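Local coordinates for protein short chain dehydrogenase (Rhodopseudomonas palustris, PDB 3H7A) that probably catalyses NAD(P)-dependent oxidation or reduction of a substrate not yet identified, at residues A93-T102 and G149-S157. Residues are numbered along the deposited sequence; the frame is centred on the assembly and turned at random.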
loop_
_atom_site.group_PDB
_atom_site.type_symbol
_atom_site.label_atom_id
_atom_site.label_comp_id
_atom_site.label_asym_id
_atom_site.label_seq_id
_atom_site.Cartn_x
_atom_site.Cartn_y
_atom_site.Cartn_z
ATOM N N ALA B 93 16.379 -9.181 -13.780
ATOM C CA ALA B 93 15.719 -9.873 -14.910
ATOM C C ALA B 93 14.740 -8.976 -15.667
ATOM O O ALA B 93 13.740 -9.489 -16.180
ATOM C CB ALA B 93 14.949 -11.138 -14.432
ATOM N N ASN B 94 14.986 -7.667 -15.723
ATOM C CA ASN B 94 13.986 -6.757 -16.294
ATOM C C ASN B 94 13.681 -7.082 -17.760
ATOM O O ASN B 94 14.526 -6.886 -18.632
ATOM C CB ASN B 94 14.381 -5.286 -16.117
ATOM C CG ASN B 94 13.185 -4.330 -16.263
ATOM O OD1 ASN B 94 12.336 -4.496 -17.144
ATOM N ND2 ASN B 94 13.123 -3.323 -15.395
ATOM N N VAL B 95 12.485 -7.628 -17.999
ATOM C CA VAL B 95 11.984 -7.922 -19.349
ATOM C C VAL B 95 10.531 -7.495 -19.488
ATOM O O VAL B 95 9.782 -7.495 -18.511
ATOM C CB VAL B 95 12.111 -9.429 -19.736
ATOM C CG1 VAL B 95 13.572 -9.844 -19.830
ATOM C CG2 VAL B 95 11.364 -10.339 -18.767
ATOM N N ASN B 96 10.130 -7.138 -20.704
ATOM C CA ASN B 96 8.786 -6.658 -20.959
ATOM C C ASN B 96 8.224 -7.352 -22.186
ATOM O O ASN B 96 8.838 -7.320 -23.237
ATOM C CB ASN B 96 8.812 -5.131 -21.168
ATOM C CG ASN B 96 7.415 -4.519 -21.289
ATOM O OD1 ASN B 96 6.765 -4.615 -22.326
ATOM N ND2 ASN B 96 6.963 -3.868 -20.226
ATOM N N PHE B 97 7.070 -8.001 -22.051
ATOM C CA PHE B 97 6.380 -8.557 -23.203
ATOM C C PHE B 97 4.908 -8.369 -22.981
ATOM O O PHE B 97 4.432 -8.643 -21.888
ATOM C CB PHE B 97 6.609 -10.071 -23.332
ATOM C CG PHE B 97 8.018 -10.473 -23.622
ATOM C CD1 PHE B 97 8.470 -10.568 -24.939
ATOM C CD2 PHE B 97 8.889 -10.802 -22.578
ATOM C CE1 PHE B 97 9.775 -10.958 -25.221
ATOM C CE2 PHE B 97 10.204 -11.187 -22.850
ATOM C CZ PHE B 97 10.645 -11.262 -24.173
ATOM N N PRO B 98 4.165 -7.945 -24.015
ATOM C CA PRO B 98 2.706 -8.008 -23.939
ATOM C C PRO B 98 2.232 -9.383 -23.483
ATOM O O PRO B 98 2.936 -10.374 -23.679
ATOM C CB PRO B 98 2.266 -7.772 -25.381
ATOM C CG PRO B 98 3.341 -6.904 -25.951
ATOM C CD PRO B 98 4.634 -7.376 -25.294
ATOM N N ILE B 99 1.041 -9.454 -22.896
ATOM C CA ILE B 99 0.610 -10.707 -22.282
ATOM C C ILE B 99 0.599 -11.905 -23.260
ATOM O O ILE B 99 1.111 -12.987 -22.942
ATOM C CB ILE B 99 -0.701 -10.533 -21.484
ATOM C CG1 ILE B 99 -1.042 -11.813 -20.721
ATOM C CG2 ILE B 99 -1.850 -10.088 -22.378
ATOM C CD1 ILE B 99 0.004 -12.171 -19.635
ATOM N N LEU B 100 0.094 -11.689 -24.471
ATOM C CA LEU B 100 0.025 -12.751 -25.481
ATOM C C LEU B 100 1.408 -13.147 -26.016
ATOM O O LEU B 100 1.561 -14.197 -26.617
ATOM C CB LEU B 100 -0.933 -12.362 -26.619
ATOM C CG LEU B 100 -2.389 -12.130 -26.199
ATOM C CD1 LEU B 100 -3.334 -12.005 -27.406
ATOM C CD2 LEU B 100 -2.857 -13.236 -25.275
ATOM N N GLU B 101 2.414 -12.314 -25.758
ATOM C CA GLU B 101 3.772 -12.579 -26.195
ATOM C C GLU B 101 4.647 -12.990 -25.025
ATOM O O GLU B 101 5.876 -13.028 -25.138
ATOM C CB GLU B 101 4.352 -11.344 -26.877
ATOM C CG GLU B 101 3.577 -10.934 -28.134
ATOM C CD GLU B 101 4.015 -9.586 -28.678
ATOM O OE1 GLU B 101 5.198 -9.228 -28.499
ATOM O OE2 GLU B 101 3.171 -8.878 -29.279
ATOM N N THR B 102 4.022 -13.318 -23.899
ATOM C CA THR B 102 4.792 -13.766 -22.740
ATOM C C THR B 102 4.708 -15.288 -22.765
ATOM O O THR B 102 3.668 -15.867 -22.474
ATOM C CB THR B 102 4.244 -13.148 -21.402
ATOM O OG1 THR B 102 4.269 -11.709 -21.465
ATOM C CG2 THR B 102 5.045 -13.609 -20.208
ATOM N N GLY B 149 3.040 -3.121 -14.231
ATOM C CA GLY B 149 2.629 -2.335 -15.389
ATOM C C GLY B 149 2.379 -3.182 -16.617
ATOM O O GLY B 149 2.573 -4.398 -16.592
ATOM N N SER B 150 1.956 -2.533 -17.696
ATOM C CA SER B 150 1.690 -3.216 -18.948
ATOM C C SER B 150 2.975 -3.812 -19.519
ATOM O O SER B 150 3.988 -3.124 -19.689
ATOM C CB SER B 150 1.058 -2.250 -19.945
ATOM O OG SER B 150 0.855 -2.865 -21.198
ATOM N N GLY B 151 2.931 -5.108 -19.795
ATOM C CA GLY B 151 4.059 -5.801 -20.399
ATOM C C GLY B 151 4.902 -6.500 -19.345
ATOM O O GLY B 151 5.796 -7.280 -19.679
ATOM N N PHE B 152 4.612 -6.232 -18.073
ATOM C CA PHE B 152 5.467 -6.720 -16.985
ATOM C C PHE B 152 4.956 -7.952 -16.236
ATOM O O PHE B 152 5.452 -8.232 -15.131
ATOM C CB PHE B 152 5.745 -5.583 -16.004
ATOM C CG PHE B 152 6.705 -4.563 -16.527
ATOM C CD1 PHE B 152 8.024 -4.903 -16.766
ATOM C CD2 PHE B 152 6.289 -3.269 -16.771
ATOM C CE1 PHE B 152 8.919 -3.967 -17.265
ATOM C CE2 PHE B 152 7.177 -2.313 -17.265
ATOM C CZ PHE B 152 8.489 -2.663 -17.512
ATOM N N ALA B 153 4.005 -8.697 -16.813
ATOM C CA ALA B 153 3.427 -9.856 -16.093
ATOM C C ALA B 153 4.442 -10.878 -15.594
ATOM O O ALA B 153 4.336 -11.330 -14.452
ATOM C CB ALA B 153 2.300 -10.544 -16.899
ATOM N N ALA B 154 5.438 -11.222 -16.412
ATOM C CA ALA B 154 6.433 -12.200 -15.968
ATOM C C ALA B 154 7.376 -11.639 -14.905
ATOM O O ALA B 154 7.633 -12.297 -13.896
ATOM C CB ALA B 154 7.226 -12.783 -17.150
ATOM N N PHE B 155 7.912 -10.448 -15.155
ATOM C CA PHE B 155 8.867 -9.824 -14.235
ATOM C C PHE B 155 8.245 -9.408 -12.890
ATOM O O PHE B 155 8.791 -9.715 -11.823
ATOM C CB PHE B 155 9.545 -8.633 -14.927
ATOM C CG PHE B 155 10.673 -8.013 -14.139
ATOM C CD1 PHE B 155 11.717 -8.786 -13.653
ATOM C CD2 PHE B 155 10.694 -6.644 -13.893
ATOM C CE1 PHE B 155 12.768 -8.201 -12.925
ATOM C CE2 PHE B 155 11.740 -6.050 -13.164
ATOM C CZ PHE B 155 12.785 -6.834 -12.692
ATOM N N ALA B 156 7.102 -8.719 -12.936
ATOM C CA ALA B 156 6.420 -8.296 -11.732
ATOM C C ALA B 156 5.955 -9.522 -10.926
ATOM O O ALA B 156 6.010 -9.502 -9.697
ATOM C CB ALA B 156 5.238 -7.382 -12.063
ATOM N N SER B 157 5.544 -10.594 -11.601
ATOM C CA SER B 157 5.085 -11.792 -10.860
ATOM C C SER B 157 6.193 -12.353 -9.991
ATOM O O SER B 157 5.991 -12.656 -8.808
ATOM C CB SER B 157 4.588 -12.876 -11.791
ATOM O OG SER B 157 4.053 -13.937 -11.023
HETATM O O HOH W 1 7.880 -9.307 -17.837
HETATM O O HOH W 2 2.723 -8.759 -19.540
HETATM O O HOH W 3 5.552 -10.120 -19.347
#
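Two direct hydrogen bonds join Asn96 and Phe97 to the type II turn at Gly149 to Phe152. Phe97 N donates to Gly151 O at 2.8 Å. Asn96 ND2 donates to Ser150 O at 3.1 Å, on a lone pair. With CG anti to the backbone N (chi1 -174°), the Asn96 amide reaches the turn. Its ND2 then also sits over the centre of one face of the Phe152 ring, 3.2 Å above the plane. Amide and ring are perpendicular. Gly151 CA makes a CA-H...O contact with Phe97 O. A side chain at Gly151 would clash with Asn96 OD1, and its backbone angles call for glycine in any case.

Phe155 carries the other aromatic contact. Asn94 CA lies over its ring, 3.7 Å from the centroid, as a CH-pi contact. Ala93 CB packs on CE1. Without the ring, as with an alanine at Phe155, Asn94 CA and Ala93 CB would probably lose their packing surface and this part of the loop could shift. Smaller apolar contacts follow: Ile99 CD1 meets Ala153 CB, and Thr102 CG2 meets Ala154 CB at 3.8 Å.

Three waters bridge the loop to the first turn of the helix. They accept from the backbone N atoms of Ala153, Ala154 and Phe155, and donate to Phe97 O, Thr102 OG1 and Val95 O respectively. Thr102 OG1 itself donates to Pro98 O (2.9 Å) from above the carbonyl plane.

Glu172 of the second subunit accepts a hydrogen bond from Ile99 N. The contact joins the loop between strand 84-89 and helix 104-132 to the start of helix 153-173 in the Rossmann-type fold. Val95 and Phe97 also pack on helix 104-132.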